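Local coordinates for protein ATP phosphoribosyltransferase (Thermotoga maritima, PDB 1O63) that probably catalyses the first step of histidine biosynthesis, condensing ATP with 5-phosphoribose 1-diphosphate to give N'-(5'-phosphoribosyl)-ATP and diphosphate, at residues Q115-C118 with G122-C125; V58-F63 with P178-T183; R126-K131 with A140-L145. One frame throughout, in Å; residues are numbered along the deposited sequence.

Contact 1: residues Q115-C118 with G122-C125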
loop_
_atom_site.group_PDB
_atom_site.type_symbol
_atom_site.label_atom_id
_atom_site.label_comp_id
_atom_site.label_asym_id
_atom_site.label_seq_id
_atom_site.Cartn_x
_atom_site.Cartn_y
_atom_site.Cartn_z
ATOM N N GLN A 115 -0.360 -14.419 10.414
ATOM C CA GLN A 115 -0.026 -15.853 10.392
ATOM C C GLN A 115 0.713 -16.240 11.665
ATOM O O GLN A 115 0.410 -17.278 12.272
ATOM C CB GLN A 115 0.800 -16.187 9.156
ATOM C CG GLN A 115 1.451 -17.580 9.201
ATOM C CD GLN A 115 0.416 -18.672 9.040
ATOM O OE1 GLN A 115 -0.682 -18.417 8.534
ATOM N NE2 GLN A 115 0.736 -19.890 9.457
ATOM N N ARG A 116 1.647 -15.394 12.124
ATOM C CA ARG A 116 2.382 -15.684 13.359
ATOM C C ARG A 116 1.437 -15.750 14.555
ATOM O O ARG A 116 1.616 -16.536 15.495
ATOM C CB ARG A 116 3.458 -14.625 13.592
ATOM C CG ARG A 116 4.510 -14.968 14.622
ATOM C CD ARG A 116 5.652 -13.944 14.642
ATOM N NE ARG A 116 6.307 -13.907 13.348
ATOM C CZ ARG A 116 6.344 -12.891 12.496
ATOM N NH1 ARG A 116 5.779 -11.731 12.813
ATOM N NH2 ARG A 116 6.975 -13.058 11.338
ATOM N N TYR A 117 0.452 -14.853 14.574
ATOM C CA TYR A 117 -0.541 -14.829 15.635
ATOM C C TYR A 117 -1.332 -16.122 15.637
ATOM O O TYR A 117 -1.306 -16.871 16.636
ATOM C CB TYR A 117 -1.425 -13.579 15.536
ATOM C CG TYR A 117 -2.455 -13.523 16.655
ATOM C CD1 TYR A 117 -3.775 -13.871 16.414
ATOM C CD2 TYR A 117 -2.055 -13.215 17.957
ATOM C CE1 TYR A 117 -4.704 -13.867 17.447
ATOM C CE2 TYR A 117 -2.970 -13.196 18.987
ATOM C CZ TYR A 117 -4.294 -13.515 18.715
ATOM O OH TYR A 117 -5.227 -13.496 19.741
ATOM N N CYS A 118 -1.866 -16.531 14.493
ATOM C CA CYS A 118 -2.604 -17.793 14.395
ATOM C C CYS A 118 -1.788 -18.992 14.905
ATOM O O CYS A 118 -2.258 -19.735 15.785
ATOM C CB CYS A 118 -3.117 -18.031 12.995
ATOM S SG CYS A 118 -4.353 -16.802 12.415
ATOM N N GLY A 122 -2.536 -21.849 17.604
ATOM C CA GLY A 122 -2.887 -23.172 17.071
ATOM C C GLY A 122 -4.151 -23.106 16.220
ATOM O O GLY A 122 -4.806 -24.122 15.975
ATOM N N TRP A 123 -4.494 -21.910 15.727
ATOM C CA TRP A 123 -5.680 -21.719 14.923
ATOM C C TRP A 123 -5.417 -22.065 13.453
ATOM O O TRP A 123 -4.315 -21.826 12.949
ATOM C CB TRP A 123 -6.132 -20.263 14.972
ATOM C CG TRP A 123 -6.693 -19.731 16.238
ATOM C CD1 TRP A 123 -7.017 -20.419 17.370
ATOM C CD2 TRP A 123 -7.073 -18.363 16.492
ATOM N NE1 TRP A 123 -7.541 -19.576 18.312
ATOM C CE2 TRP A 123 -7.590 -18.303 17.793
ATOM C CE3 TRP A 123 -7.031 -17.190 15.720
ATOM C CZ2 TRP A 123 -8.044 -17.123 18.372
ATOM C CZ3 TRP A 123 -7.474 -16.009 16.297
ATOM C CH2 TRP A 123 -7.978 -15.982 17.594
ATOM N N HIS A 124 -6.449 -22.550 12.782
ATOM C CA HIS A 124 -6.397 -22.692 11.317
ATOM C C HIS A 124 -7.024 -21.402 10.765
ATOM O O HIS A 124 -8.161 -21.088 11.145
ATOM C CB HIS A 124 -7.161 -23.915 10.845
ATOM C CG HIS A 124 -6.439 -25.218 11.077
ATOM N ND1 HIS A 124 -6.452 -25.863 12.290
ATOM C CD2 HIS A 124 -5.693 -25.983 10.243
ATOM C CE1 HIS A 124 -5.740 -26.976 12.201
ATOM N NE2 HIS A 124 -5.276 -27.074 10.968
ATOM N N CYS A 125 -6.277 -20.631 10.011
ATOM C CA CYS A 125 -6.765 -19.331 9.542
ATOM C C CYS A 125 -6.774 -19.208 8.038
ATOM O O CYS A 125 -5.884 -19.696 7.326
ATOM C CB CYS A 125 -5.845 -18.236 10.153
ATOM S SG CYS A 125 -5.945 -18.048 11.937
#
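C118 and C125 are joined covalently: their SG atoms lie 2.1 Å apart, and the C-S-S-C torsion of -100° is that of an ordinary, near-perpendicular disulfide. At each end the sulfur stands anti to its own carbonyl carbon, beside the backbone N, which directs the two sulfurs at each other. The bridge ties the last turn of the helix to the start of the strand that follows it. Between the two cysteines the chain turns at G122, whose positive phi belongs to a Schellman motif closing the helix. The backbone is drawn in as well, since W123 N donates to C118 O at 3.1 Å, a second, non-covalent link across the turn.

Beside the disulfide, Y117, next to C118, pairs with W123, two residues before C125. Y117 points an edge at the face of W123 in an offset edge-to-face pair, with planes at 86° and the Y117 ring centroid 5.6 Å from that of the W123 six-membered ring. The closest point is Y117 CE1 to W123 CZ3, 3.7 Å, and it is the tyrosine edge that approaches. D165 takes the hydrogen bond of Y117 OH, and K104 makes a cation-pi contact with W123. Both rings also pack on L91 of strand 81-94, while both cysteines rest on I106 of strand 104-108, so that the covalently closed turn lies against the sheet.

Contact 2: residues V58-F63 with P178-T183; sequences VADIGF and PVSYRT
S180 OG, on the helix 178-183, donates a hydrogen bond to D60 OD1, just ahead of the strand 61-65. The modelled separation of S180 OG from D60 OD1 is 2.3 Å, too short for an ordinary bond of this kind, so the exact length is doubtful. Matching first torsions bring the groups together: D60 CG and S180 OG each stand anti to their own carbonyl carbon, with chi1 of -64° and -69°. The serine CB already points toward the other segment, whereas the aspartate CB does not, and it is the carboxylate end that swings nearer.

Inside the helix, T183 OG1 turns back to V179 O at 2.9 Å, adding a third donor to a carbonyl that also accepts from R182 N and T183 N.

D60 uses its second oxygen elsewhere: OD2 forms a salt bridge with K184 NZ and accepts from K4 N. The buried carboxylate thus has a partner on each oxygen, which is consistent with an ionised aspartate that joins helix 178-183 and K184 to K4 at the start of strand 4-8.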
loop_
_atom_site.group_PDB
_atom_site.type_symbol
_atom_site.label_atom_id
_atom_site.label_comp_id
_atom_site.label_asym_id
_atom_site.label_seq_id
_atom_site.Cartn_x
_atom_site.Cartn_y
_atom_site.Cartn_z
ATOM N N VAL A 58 21.589 1.527 -0.019
ATOM C CA VAL A 58 21.598 2.916 -0.512
ATOM C C VAL A 58 21.449 3.920 0.617
ATOM O O VAL A 58 21.683 5.139 0.455
ATOM C CB VAL A 58 20.552 3.134 -1.612
ATOM C CG1 VAL A 58 20.858 2.211 -2.818
ATOM C CG2 VAL A 58 19.152 2.858 -1.109
ATOM N N ALA A 59 21.060 3.447 1.785
ATOM C CA ALA A 59 20.908 4.256 2.977
ATOM C C ALA A 59 21.745 3.642 4.120
ATOM O O ALA A 59 21.929 2.429 4.152
ATOM C CB ALA A 59 19.437 4.283 3.398
ATOM N N ASP A 60 22.191 4.464 5.040
ATOM C CA ASP A 60 22.959 4.030 6.193
ATOM C C ASP A 60 22.059 3.766 7.404
ATOM O O ASP A 60 22.271 2.807 8.139
ATOM C CB ASP A 60 23.968 5.150 6.583
ATOM C CG ASP A 60 24.981 5.352 5.440
ATOM O OD1 ASP A 60 25.572 4.343 5.034
ATOM O OD2 ASP A 60 25.173 6.501 5.028
ATOM N N ILE A 61 21.167 4.703 7.721
ATOM C CA ILE A 61 20.302 4.577 8.905
ATOM C C ILE A 61 18.845 4.792 8.480
ATOM O O ILE A 61 18.593 5.613 7.601
ATOM C CB ILE A 61 20.693 5.584 9.982
ATOM C CG1 ILE A 61 22.140 5.301 10.480
ATOM C CG2 ILE A 61 19.765 5.520 11.212
ATOM C CD1 ILE A 61 22.771 6.537 11.107
ATOM N N GLY A 62 17.912 4.095 9.131
ATOM C CA GLY A 62 16.499 4.307 8.833
ATOM C C GLY A 62 15.652 4.161 10.096
ATOM O O GLY A 62 16.166 3.963 11.206
ATOM N N PHE A 63 14.374 4.514 9.948
ATOM C CA PHE A 63 13.384 4.470 10.997
ATOM C C PHE A 63 12.070 3.866 10.440
ATOM O O PHE A 63 11.717 4.157 9.304
ATOM C CB PHE A 63 13.062 5.856 11.564
ATOM C CG PHE A 63 14.279 6.635 11.977
ATOM C CD1 PHE A 63 15.008 7.350 11.036
ATOM C CD2 PHE A 63 14.728 6.613 13.285
ATOM C CE1 PHE A 63 16.143 8.046 11.365
ATOM C CE2 PHE A 63 15.891 7.288 13.635
ATOM C CZ PHE A 63 16.584 8.011 12.689
ATOM N N PRO A 178 24.089 -2.829 8.196
ATOM C CA PRO A 178 25.272 -3.444 8.755
ATOM C C PRO A 178 26.573 -3.092 8.060
ATOM O O PRO A 178 27.639 -3.018 8.685
ATOM C CB PRO A 178 25.013 -4.943 8.667
ATOM C CG PRO A 178 23.790 -5.119 7.865
ATOM C CD PRO A 178 23.040 -3.821 7.871
ATOM N N VAL A 179 26.575 -2.926 6.751
ATOM C CA VAL A 179 27.777 -2.538 6.022
ATOM C C VAL A 179 28.224 -1.131 6.391
ATOM O O VAL A 179 29.424 -0.862 6.552
ATOM C CB VAL A 179 27.558 -2.604 4.498
ATOM C CG1 VAL A 179 28.739 -2.013 3.757
ATOM C CG2 VAL A 179 27.306 -4.033 4.055
ATOM N N SER A 180 27.268 -0.217 6.580
ATOM C CA SER A 180 27.536 1.156 6.955
ATOM C C SER A 180 28.222 1.225 8.324
ATOM O O SER A 180 29.070 2.074 8.584
ATOM C CB SER A 180 26.237 1.980 7.046
ATOM O OG SER A 180 25.688 2.151 5.761
ATOM N N TYR A 181 27.877 0.246 9.158
ATOM C CA TYR A 181 28.490 0.091 10.464
ATOM C C TYR A 181 29.942 -0.335 10.337
ATOM O O TYR A 181 30.777 -0.113 11.226
ATOM C CB TYR A 181 27.650 -0.884 11.302
ATOM C CG TYR A 181 27.244 -0.318 12.652
ATOM C CD1 TYR A 181 28.153 0.429 13.392
ATOM C CD2 TYR A 181 25.993 -0.548 13.202
ATOM C CE1 TYR A 181 27.822 0.948 14.624
ATOM C CE2 TYR A 181 25.654 -0.039 14.449
ATOM C CZ TYR A 181 26.573 0.695 15.156
ATOM O OH TYR A 181 26.280 1.200 16.413
ATOM N N ARG A 182 30.283 -0.929 9.203
ATOM C CA ARG A 182 31.671 -1.309 8.885
ATOM C C ARG A 182 32.357 -0.098 8.245
ATOM O O ARG A 182 33.126 0.605 8.917
ATOM C CB ARG A 182 31.676 -2.527 7.992
ATOM C CG ARG A 182 32.866 -2.895 7.167
ATOM C CD ARG A 182 32.799 -4.319 6.621
ATOM N NE ARG A 182 31.928 -4.473 5.477
ATOM C CZ ARG A 182 32.278 -4.310 4.208
ATOM N NH1 ARG A 182 31.395 -4.468 3.221
ATOM N NH2 ARG A 182 33.522 -3.989 3.892
ATOM N N THR A 183 31.894 0.314 7.080
ATOM C CA THR A 183 32.455 1.384 6.296
ATOM C C THR A 183 32.496 2.754 6.927
ATOM O O THR A 183 33.436 3.523 6.673
ATOM C CB THR A 183 31.698 1.481 4.933
ATOM O OG1 THR A 183 30.287 1.575 5.204
ATOM C CG2 THR A 183 31.948 0.216 4.124
#

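Contact 3: residues R126-K131 with A140-L145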
loop_
_atom_site.group_PDB
_atom_site.type_symbol
_atom_site.label_atom_id
_atom_site.label_comp_id
_atom_site.label_asym_id
_atom_site.label_seq_id
_atom_site.Cartn_x
_atom_site.Cartn_y
_atom_site.Cartn_z
ATOM N N ARG A 126 -7.761 -18.525 7.512
ATOM C CA ARG A 126 -7.859 -18.200 6.082
ATOM C C ARG A 126 -7.556 -16.686 5.991
ATOM O O ARG A 126 -8.430 -15.891 6.360
ATOM C CB ARG A 126 -9.264 -18.515 5.613
ATOM C CG ARG A 126 -9.487 -18.650 4.134
ATOM C CD ARG A 126 -8.858 -19.923 3.568
ATOM N NE ARG A 126 -9.713 -20.569 2.598
ATOM C CZ ARG A 126 -10.255 -20.052 1.510
ATOM N NH1 ARG A 126 -11.033 -20.819 0.738
ATOM N NH2 ARG A 126 -10.064 -18.794 1.156
ATOM N N ILE A 127 -6.316 -16.342 5.681
ATOM C CA ILE A 127 -5.902 -14.930 5.757
ATOM C C ILE A 127 -6.155 -14.155 4.484
ATOM O O ILE A 127 -5.592 -14.448 3.432
ATOM C CB ILE A 127 -4.417 -14.793 6.138
ATOM C CG1 ILE A 127 -4.136 -15.482 7.466
ATOM C CG2 ILE A 127 -4.014 -13.315 6.211
ATOM C CD1 ILE A 127 -2.650 -15.556 7.802
ATOM N N ILE A 128 -6.901 -13.051 4.606
ATOM C CA ILE A 128 -7.230 -12.233 3.439
ATOM C C ILE A 128 -6.533 -10.885 3.456
ATOM O O ILE A 128 -6.920 -9.984 4.201
ATOM C CB ILE A 128 -8.766 -12.021 3.390
ATOM C CG1 ILE A 128 -9.447 -13.413 3.362
ATOM C CG2 ILE A 128 -9.126 -11.192 2.176
ATOM C CD1 ILE A 128 -10.946 -13.376 3.484
ATOM N N PRO A 129 -5.520 -10.703 2.616
ATOM C CA PRO A 129 -4.758 -9.486 2.544
ATOM C C PRO A 129 -5.529 -8.321 1.939
ATOM O O PRO A 129 -6.146 -8.482 0.886
ATOM C CB PRO A 129 -3.577 -9.804 1.624
ATOM C CG PRO A 129 -3.556 -11.268 1.486
ATOM C CD PRO A 129 -4.975 -11.743 1.696
ATOM N N LEU A 130 -5.487 -7.183 2.600
ATOM C CA LEU A 130 -6.170 -5.968 2.121
ATOM C C LEU A 130 -5.149 -4.828 2.157
ATOM O O LEU A 130 -4.195 -4.894 2.961
ATOM C CB LEU A 130 -7.340 -5.622 3.047
ATOM C CG LEU A 130 -8.560 -6.541 2.995
ATOM C CD1 LEU A 130 -9.653 -6.067 3.950
ATOM C CD2 LEU A 130 -9.106 -6.610 1.567
ATOM N N LYS A 131 -5.441 -3.742 1.455
ATOM C CA LYS A 131 -4.519 -2.611 1.431
ATOM C C LYS A 131 -4.930 -1.510 2.386
ATOM O O LYS A 131 -4.160 -0.582 2.604
ATOM C CB LYS A 131 -4.413 -2.025 0.022
ATOM C CG LYS A 131 -4.115 -3.012 -1.082
ATOM C CD LYS A 131 -2.614 -3.042 -1.389
ATOM C CE LYS A 131 -1.908 -3.982 -0.427
ATOM N NZ LYS A 131 -0.461 -3.630 -0.262
ATOM N N ALA A 140 -18.923 -6.477 5.685
ATOM C CA ALA A 140 -19.222 -6.918 4.338
ATOM C C ALA A 140 -19.346 -8.439 4.230
ATOM O O ALA A 140 -19.679 -8.959 3.146
ATOM C CB ALA A 140 -18.150 -6.462 3.330
ATOM N N GLY A 141 -18.942 -9.173 5.263
ATOM C CA GLY A 141 -18.986 -10.641 5.186
ATOM C C GLY A 141 -17.709 -11.211 4.575
ATOM O O GLY A 141 -17.653 -12.371 4.197
ATOM N N LEU A 142 -16.681 -10.376 4.461
ATOM C CA LEU A 142 -15.414 -10.824 3.839
ATOM C C LEU A 142 -14.590 -11.593 4.866
ATOM O O LEU A 142 -13.888 -12.533 4.536
ATOM C CB LEU A 142 -14.661 -9.597 3.368
ATOM C CG LEU A 142 -13.498 -9.665 2.435
ATOM C CD1 LEU A 142 -12.214 -9.149 3.056
ATOM C CD2 LEU A 142 -13.311 -11.025 1.780
ATOM N N SER A 143 -14.708 -11.195 6.146
ATOM C CA SER A 143 -13.952 -11.918 7.158
ATOM C C SER A 143 -14.739 -12.001 8.460
ATOM O O SER A 143 -15.719 -11.267 8.636
ATOM C CB SER A 143 -12.585 -11.245 7.416
ATOM O OG SER A 143 -12.705 -10.062 8.187
ATOM N N ASP A 144 -14.266 -12.889 9.324
ATOM C CA ASP A 144 -14.855 -13.021 10.647
ATOM C C ASP A 144 -14.207 -11.994 11.567
ATOM O O ASP A 144 -14.809 -11.403 12.456
ATOM C CB ASP A 144 -14.615 -14.452 11.145
ATOM C CG ASP A 144 -15.352 -15.491 10.303
ATOM O OD1 ASP A 144 -16.589 -15.493 10.365
ATOM O OD2 ASP A 144 -14.709 -16.317 9.621
ATOM N N LEU A 145 -12.888 -11.826 11.384
ATOM C CA LEU A 145 -12.047 -11.059 12.251
ATOM C C LEU A 145 -11.041 -10.225 11.424
ATOM O O LEU A 145 -10.852 -10.469 10.252
ATOM C CB LEU A 145 -11.168 -11.957 13.163
ATOM C CG LEU A 145 -11.861 -12.991 14.043
ATOM C CD1 LEU A 145 -10.884 -14.057 14.548
ATOM C CD2 LEU A 145 -12.576 -12.357 15.221
#
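Apolar packing between two parts of a beta-alpha-beta crossover brings I128 and L130 against L142. Strand 125-129 leads through helix 136-140 to the parallel strand 145-150, and strand 104-108 lies between the two strands in the sheet. The backbones stay well apart, the nearest CA atoms, I128 and S143, being 7.7 Å from each other. Side chains therefore span the gap.

L142 is the common partner of both residues. Its CG lies anti to the backbone N (chi1 -166°), which carries the two methyls toward the strand, where they divide the work. CD2 meets I128 CD1 at 3.7 Å, tip to tip. CD1 approaches I128 CG2 at 3.8 Å and, more loosely, L130 CD1 at 4.1 Å. I128 and L130 are two residues apart and both project toward L142, as alternate residues of an extended chain do; P129 between them points away, and I127, on the other side of I128 in sequence, packs on helix 111-121. I128 CD1 also comes to 3.2 Å from L142 O, a tight methyl-to-carbonyl approach.

Polar bonds also lie along the loop. G141, with positive phi, ends helix 136-140 in a Schellman motif, and its carbonyl accepts from R105 NH2. Beyond L142, S143 OG donates to L145 O, on the first residue of strand 145-150, at 2.8 Å from 49° above the carbonyl plane.

The second subunit of the assembly covers part of this cluster: its H56 packs on both I128 and L142, and its D49 packs on L130 and accepts a hydrogen bond from K131 N. Within the chain, L142 rests on A137 of helix 136-140 and L130 on A107 of strand 104-108, while strand 125-129 pairs with strand 104-108 as the sheet's outermost strand within this chain on that side.

Contacts 1 and 3 are neighbours, their centres 14 Å apart, and both involve the region where helix 111-121 passes into strand 125-129; they touch where Q115 OE1 meets I127 CD1 at 3.5 Å. Contact 2 lies on the opposite side of the chain's centre from contact 3, with centres about 37 Å apart, yet both reach the same sheet. In sequence, 58-63 with 178-183 encloses the other two. Chemistry follows setting: contact 1, only partly buried, relies on a covalent bridge and aromatic rings; contact 2 is buried and polar; contact 3 is buried and apolar, with the second subunit packed against it.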